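HMG-CoA Lyase (PDB 1YDO) is a homodimeric bacterial protein of the HMGL-like family, named as an HMG-CoA lyase and built on a TIM-barrel fold. Local coordinates at residues 1-6 with 222-227; 126-131 with 136-141. One frame throughout, in Å; residues are numbered along the deposited sequence.

Interaction 1: residues 1-6 with 222-227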
loop_
_atom_site.group_PDB
_atom_site.type_symbol
_atom_site.label_atom_id
_atom_site.label_comp_id
_atom_site.label_asym_id
_atom_site.label_seq_id
_atom_site.Cartn_x
_atom_site.Cartn_y
_atom_site.Cartn_z
HETATM N N MSE A 1 -6.511 0.236 -22.473
HETATM C CA MSE A 1 -5.225 0.848 -22.016
HETATM C C MSE A 1 -5.414 1.969 -20.995
HETATM O O MSE A 1 -4.954 1.864 -19.862
HETATM C CB MSE A 1 -4.444 1.400 -23.204
HETATM C CG MSE A 1 -3.166 2.092 -22.780
HETATM SE SE MSE A 1 -1.887 0.827 -22.076
HETATM C CE MSE A 1 -2.288 0.910 -20.172
ATOM N N PRO A 2 -6.076 3.066 -21.392
ATOM C CA PRO A 2 -6.297 4.181 -20.469
ATOM C C PRO A 2 -7.217 3.820 -19.304
ATOM O O PRO A 2 -8.250 3.166 -19.484
ATOM C CB PRO A 2 -6.892 5.254 -21.373
ATOM C CG PRO A 2 -7.686 4.444 -22.350
ATOM C CD PRO A 2 -6.733 3.320 -22.688
ATOM N N TYR A 3 -6.845 4.252 -18.105
ATOM C CA TYR A 3 -7.649 3.964 -16.920
ATOM C C TYR A 3 -9.083 4.444 -17.108
ATOM O O TYR A 3 -9.327 5.482 -17.726
ATOM C CB TYR A 3 -7.041 4.636 -15.683
ATOM C CG TYR A 3 -5.657 4.139 -15.330
ATOM C CD1 TYR A 3 -4.533 4.933 -15.549
ATOM C CD2 TYR A 3 -5.467 2.868 -14.798
ATOM C CE1 TYR A 3 -3.249 4.470 -15.247
ATOM C CE2 TYR A 3 -4.187 2.393 -14.494
ATOM C CZ TYR A 3 -3.084 3.195 -14.719
ATOM O OH TYR A 3 -1.821 2.732 -14.414
ATOM N N PRO A 4 -10.051 3.689 -16.576
ATOM C CA PRO A 4 -11.470 4.030 -16.679
ATOM C C PRO A 4 -11.783 5.403 -16.108
ATOM O O PRO A 4 -11.028 5.921 -15.292
ATOM C CB PRO A 4 -12.141 2.905 -15.906
ATOM C CG PRO A 4 -11.100 2.518 -14.916
ATOM C CD PRO A 4 -9.868 2.483 -15.761
ATOM N N LYS A 5 -12.897 5.985 -16.535
ATOM C CA LYS A 5 -13.291 7.310 -16.065
ATOM C C LYS A 5 -13.997 7.272 -14.718
ATOM O O LYS A 5 -13.850 8.185 -13.906
ATOM C CB LYS A 5 -14.206 7.987 -17.092
ATOM C CG LYS A 5 -13.509 8.437 -18.372
ATOM C CD LYS A 5 -12.541 9.586 -18.111
ATOM C CE LYS A 5 -11.817 10.030 -19.378
ATOM N NZ LYS A 5 -10.928 11.185 -19.081
ATOM N N LYS A 6 -14.764 6.214 -14.486
ATOM C CA LYS A 6 -15.500 6.088 -13.242
ATOM C C LYS A 6 -15.409 4.660 -12.709
ATOM O O LYS A 6 -15.438 3.689 -13.470
ATOM C CB LYS A 6 -16.963 6.497 -13.471
ATOM C CG LYS A 6 -17.665 7.068 -12.248
ATOM C CD LYS A 6 -18.024 5.975 -11.254
ATOM C CE LYS A 6 -18.748 6.533 -10.031
ATOM N NZ LYS A 6 -19.300 5.458 -9.147
ATOM N N ALA A 222 -5.684 -4.373 -11.739
ATOM C CA ALA A 222 -7.071 -4.630 -12.060
ATOM C C ALA A 222 -7.659 -3.449 -12.842
ATOM O O ALA A 222 -8.320 -3.636 -13.862
ATOM C CB ALA A 222 -7.871 -4.877 -10.793
ATOM N N LEU A 223 -7.424 -2.229 -12.375
ATOM C CA LEU A 223 -7.943 -1.070 -13.079
ATOM C C LEU A 223 -7.515 -1.102 -14.535
ATOM O O LEU A 223 -8.233 -0.627 -15.417
ATOM C CB LEU A 223 -7.445 0.219 -12.439
ATOM C CG LEU A 223 -8.281 0.729 -11.283
ATOM C CD1 LEU A 223 -7.515 1.827 -10.597
ATOM C CD2 LEU A 223 -9.627 1.223 -11.773
ATOM N N GLN A 224 -6.342 -1.666 -14.780
ATOM C CA GLN A 224 -5.811 -1.766 -16.127
ATOM C C GLN A 224 -6.472 -2.874 -16.931
ATOM O O GLN A 224 -6.547 -2.788 -18.153
ATOM C CB GLN A 224 -4.316 -2.024 -16.081
ATOM C CG GLN A 224 -3.468 -0.843 -15.672
ATOM C CD GLN A 224 -1.986 -1.203 -15.623
ATOM O OE1 GLN A 224 -1.126 -0.338 -15.442
ATOM N NE2 GLN A 224 -1.684 -2.491 -15.783
HETATM N N MSE A 225 -6.937 -3.914 -16.253
HETATM C CA MSE A 225 -7.585 -5.017 -16.933
HETATM C C MSE A 225 -9.020 -4.690 -17.302
HETATM O O MSE A 225 -9.573 -5.310 -18.205
HETATM C CB MSE A 225 -7.571 -6.272 -16.061
HETATM C CG MSE A 225 -6.178 -6.814 -15.742
HETATM SE SE MSE A 225 -5.182 -7.314 -17.347
HETATM C CE MSE A 225 -6.578 -8.423 -18.141
ATOM N N GLY A 226 -9.630 -3.743 -16.585
ATOM C CA GLY A 226 -11.010 -3.363 -16.867
ATOM C C GLY A 226 -11.994 -3.389 -15.702
ATOM O O GLY A 226 -13.066 -2.787 -15.776
ATOM N N ILE A 227 -11.653 -4.092 -14.629
ATOM C CA ILE A 227 -12.536 -4.154 -13.467
ATOM C C ILE A 227 -12.806 -2.721 -13.010
ATOM O O ILE A 227 -11.905 -1.888 -13.029
ATOM C CB ILE A 227 -11.880 -4.949 -12.297
ATOM C CG1 ILE A 227 -11.977 -6.452 -12.539
ATOM C CG2 ILE A 227 -12.569 -4.628 -11.003
ATOM C CD1 ILE A 227 -11.105 -6.949 -13.619
#

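Interaction 2: residues 126-131 with 136-141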
loop_
_atom_site.group_PDB
_atom_site.type_symbol
_atom_site.label_atom_id
_atom_site.label_comp_id
_atom_site.label_asym_id
_atom_site.label_seq_id
_atom_site.Cartn_x
_atom_site.Cartn_y
_atom_site.Cartn_z
ATOM N N GLN A 126 -30.402 -22.006 -4.936
ATOM C CA GLN A 126 -31.769 -21.724 -4.549
ATOM C C GLN A 126 -31.855 -20.440 -3.702
ATOM O O GLN A 126 -32.823 -19.679 -3.802
ATOM C CB GLN A 126 -32.407 -22.947 -3.846
ATOM C CG GLN A 126 -32.566 -24.232 -4.763
ATOM C CD GLN A 126 -33.249 -23.965 -6.150
ATOM O OE1 GLN A 126 -34.308 -23.317 -6.238
ATOM N NE2 GLN A 126 -32.654 -24.496 -7.214
ATOM N N VAL A 127 -30.838 -20.161 -2.893
ATOM C CA VAL A 127 -30.863 -18.941 -2.095
ATOM C C VAL A 127 -30.945 -17.714 -3.003
ATOM O O VAL A 127 -31.535 -16.695 -2.639
ATOM C CB VAL A 127 -29.615 -18.830 -1.243
ATOM C CG1 VAL A 127 -29.610 -17.496 -0.528
ATOM C CG2 VAL A 127 -29.567 -19.988 -0.265
ATOM N N ASN A 128 -30.348 -17.819 -4.188
ATOM C CA ASN A 128 -30.361 -16.719 -5.150
ATOM C C ASN A 128 -31.720 -16.643 -5.824
ATOM O O ASN A 128 -32.273 -15.563 -6.020
ATOM C CB ASN A 128 -29.275 -16.936 -6.211
ATOM C CG ASN A 128 -29.401 -15.975 -7.389
ATOM O OD1 ASN A 128 -29.295 -14.765 -7.228
ATOM N ND2 ASN A 128 -29.628 -16.522 -8.583
ATOM N N ASN A 129 -32.254 -17.807 -6.171
ATOM C CA ASN A 129 -33.547 -17.908 -6.833
ATOM C C ASN A 129 -34.656 -17.234 -6.011
ATOM O O ASN A 129 -35.443 -16.444 -6.540
ATOM C CB ASN A 129 -33.868 -19.394 -7.078
ATOM C CG ASN A 129 -35.090 -19.603 -7.973
ATOM O OD1 ASN A 129 -36.231 -19.541 -7.505
ATOM N ND2 ASN A 129 -34.852 -19.851 -9.269
ATOM N N ASP A 130 -34.706 -17.545 -4.720
ATOM C CA ASP A 130 -35.718 -16.967 -3.839
ATOM C C ASP A 130 -35.486 -15.468 -3.622
ATOM O O ASP A 130 -36.432 -14.677 -3.486
ATOM C CB ASP A 130 -35.737 -17.679 -2.478
ATOM C CG ASP A 130 -36.044 -19.169 -2.591
ATOM O OD1 ASP A 130 -36.666 -19.587 -3.605
ATOM O OD2 ASP A 130 -35.679 -19.912 -1.651
ATOM N N ALA A 131 -34.222 -15.075 -3.587
ATOM C CA ALA A 131 -33.898 -13.679 -3.386
ATOM C C ALA A 131 -34.446 -12.840 -4.525
ATOM O O ALA A 131 -35.198 -11.898 -4.298
ATOM C CB ALA A 131 -32.401 -13.513 -3.291
ATOM N N LEU A 136 -35.131 -8.763 -5.281
ATOM C CA LEU A 136 -33.908 -8.387 -4.577
ATOM C C LEU A 136 -32.705 -8.674 -5.460
ATOM O O LEU A 136 -32.587 -9.760 -6.017
ATOM C CB LEU A 136 -33.795 -9.206 -3.295
ATOM C CG LEU A 136 -33.366 -8.439 -2.060
ATOM C CD1 LEU A 136 -34.374 -7.335 -1.810
ATOM C CD2 LEU A 136 -33.291 -9.373 -0.866
ATOM N N THR A 137 -31.809 -7.708 -5.593
ATOM C CA THR A 137 -30.623 -7.925 -6.411
ATOM C C THR A 137 -29.642 -8.805 -5.657
ATOM O O THR A 137 -29.466 -8.649 -4.455
ATOM C CB THR A 137 -29.964 -6.605 -6.738
ATOM O OG1 THR A 137 -29.734 -5.886 -5.523
ATOM C CG2 THR A 137 -30.877 -5.786 -7.637
ATOM N N THR A 138 -29.003 -9.729 -6.359
ATOM C CA THR A 138 -28.069 -10.624 -5.703
ATOM C C THR A 138 -26.637 -10.404 -6.131
ATOM O O THR A 138 -26.366 -9.945 -7.241
ATOM C CB THR A 138 -28.406 -12.089 -5.980
ATOM O OG1 THR A 138 -28.266 -12.350 -7.386
ATOM C CG2 THR A 138 -29.823 -12.406 -5.514
ATOM N N ARG A 139 -25.725 -10.775 -5.240
ATOM C CA ARG A 139 -24.300 -10.648 -5.470
ATOM C C ARG A 139 -23.613 -11.823 -4.797
ATOM O O ARG A 139 -23.990 -12.201 -3.690
ATOM C CB ARG A 139 -23.805 -9.351 -4.855
ATOM C CG ARG A 139 -22.364 -9.061 -5.120
ATOM C CD ARG A 139 -21.859 -8.075 -4.108
ATOM N NE ARG A 139 -20.601 -7.484 -4.524
ATOM C CZ ARG A 139 -19.796 -6.813 -3.719
ATOM N NH1 ARG A 139 -20.125 -6.661 -2.442
ATOM N NH2 ARG A 139 -18.681 -6.284 -4.206
ATOM N N ALA A 140 -22.607 -12.390 -5.459
ATOM C CA ALA A 140 -21.876 -13.530 -4.919
ATOM C C ALA A 140 -20.471 -13.138 -4.459
ATOM O O ALA A 140 -19.796 -12.317 -5.083
ATOM C CB ALA A 140 -21.799 -14.649 -5.962
ATOM N N TYR A 141 -20.044 -13.753 -3.364
ATOM C CA TYR A 141 -18.747 -13.505 -2.772
ATOM C C TYR A 141 -17.908 -14.761 -2.849
ATOM O O TYR A 141 -17.976 -15.601 -1.957
ATOM C CB TYR A 141 -18.927 -13.135 -1.306
ATOM C CG TYR A 141 -18.612 -11.705 -0.981
ATOM C CD1 TYR A 141 -17.335 -11.202 -1.190
ATOM C CD2 TYR A 141 -19.589 -10.855 -0.452
ATOM C CE1 TYR A 141 -17.032 -9.897 -0.887
ATOM C CE2 TYR A 141 -19.295 -9.538 -0.140
ATOM C CZ TYR A 141 -18.014 -9.070 -0.363
ATOM O OH TYR A 141 -17.687 -7.776 -0.066
#

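Interaction 1: residues 1-6 with 222-227
The N-terminal arm of a TIM barrel, leading into strand 8-11, lies against the last turn of the outer helix 215-225, where Tyr3 and Pro4 meet Leu223 and Gln224. The CA atoms come nearest at Tyr3 CA and Gln224 CA, 6.1 Å apart. Tyr3 CG is anti to its own carbonyl carbon (chi1 -63°), and the ring runs alongside the extended Gln224 chain, both pointing the same way with ring and amide planes 30° apart. The closest carbon pair there is Tyr3 CE2 and Gln224 CG, at 3.5 Å. Leu223 CB comes at the edge of the ring, near its plane, 4.1 Å from Tyr3 CD2. The phenol also packs on Glu189 of the second subunit, and Gln224 OE1 accepts a hydrogen bond from Gln224 NE2 of that subunit, so the contact sits at the dimer interface. Gly226, the first residue past the helix, takes a positive phi (127°), and its N bonds back to Ala222 O. Beside this end the Pro4 ring crosses Leu223 at about a right angle: Pro4 CD lies 3.5 Å from Leu223 O, while Pro4 CG meets the methyl Leu223 CD2 at 3.7 Å.

Interaction 2: residues 126-131 with 136-141
This is a buried helix-on-strand contact in the barrel wall, in which Asn128 and Ala131 of helix 117-133 face Leu136, just before strand 137-143, and Thr138 near its start. Its polar link is a hydrogen bond from Thr138 OG1 to Asn128 OD1, 2.6 Å long. The donor stands 20° from the carbonyl plane and the C=O...donor angle is 159°, so the hydroxyl approaches the amide oxygen nearly end-on. Two torsions explain the meeting: Asn128 CG is anti to the backbone N (chi1 169°), carrying the amide across to the strand, and Thr138 OG1 lies between its own N and carbonyl carbon. That leaves the Thr138 methyl for the helix as well, with CG2 at 3.6 Å from Ala131 CB. One threonine therefore offers the helix both a polar and an apolar branch.

Nearer the turn the chains close up, with 5.4 Å between Ala131 CA and Leu136 CA. Leu136 N gives Ala131 O a weak, bent hydrogen bond of 3.3 Å, and Leu136 CB points toward the helix. Ile171 packs on both Asn128 and Thr138, and Leu87 of helix 84-93 touches both Ala131 and Leu136.

Thr138 faces the helix, whereas Arg139 points away from it and forms a salt bridge with Asp231 of strand 229-232. Strand 137-143 pairs through its backbone with Ala98 on one side and Ser175 on the other. A short turn from an outer helix into a strand flanked by parallel neighbours is the helix-to-strand connection of a beta/alpha barrel, the alpha-beta loop of the TIM-barrel fold.

How the interactions relate
Interaction 1 and interaction 2 occupy separate parts of the same barrel: their centres are 28 Å apart, and their nearest atoms, about 9 Å apart, do not touch. Interaction 1 joins residues more than 200 positions apart, the start of the chain and the last turn of helix 215-225, so the whole of interaction 2, a local helix-to-strand connection, falls within the sequence it spans. Their surroundings differ too: 1-6 with 222-227 is partly buried and adjoins the second subunit, whereas 126-131 with 136-141 is buried and touches no other chain. A bridge between the two regions is strand 229-232, whose Phe230 packs on Leu223 and whose Asp231 pairs with Arg139.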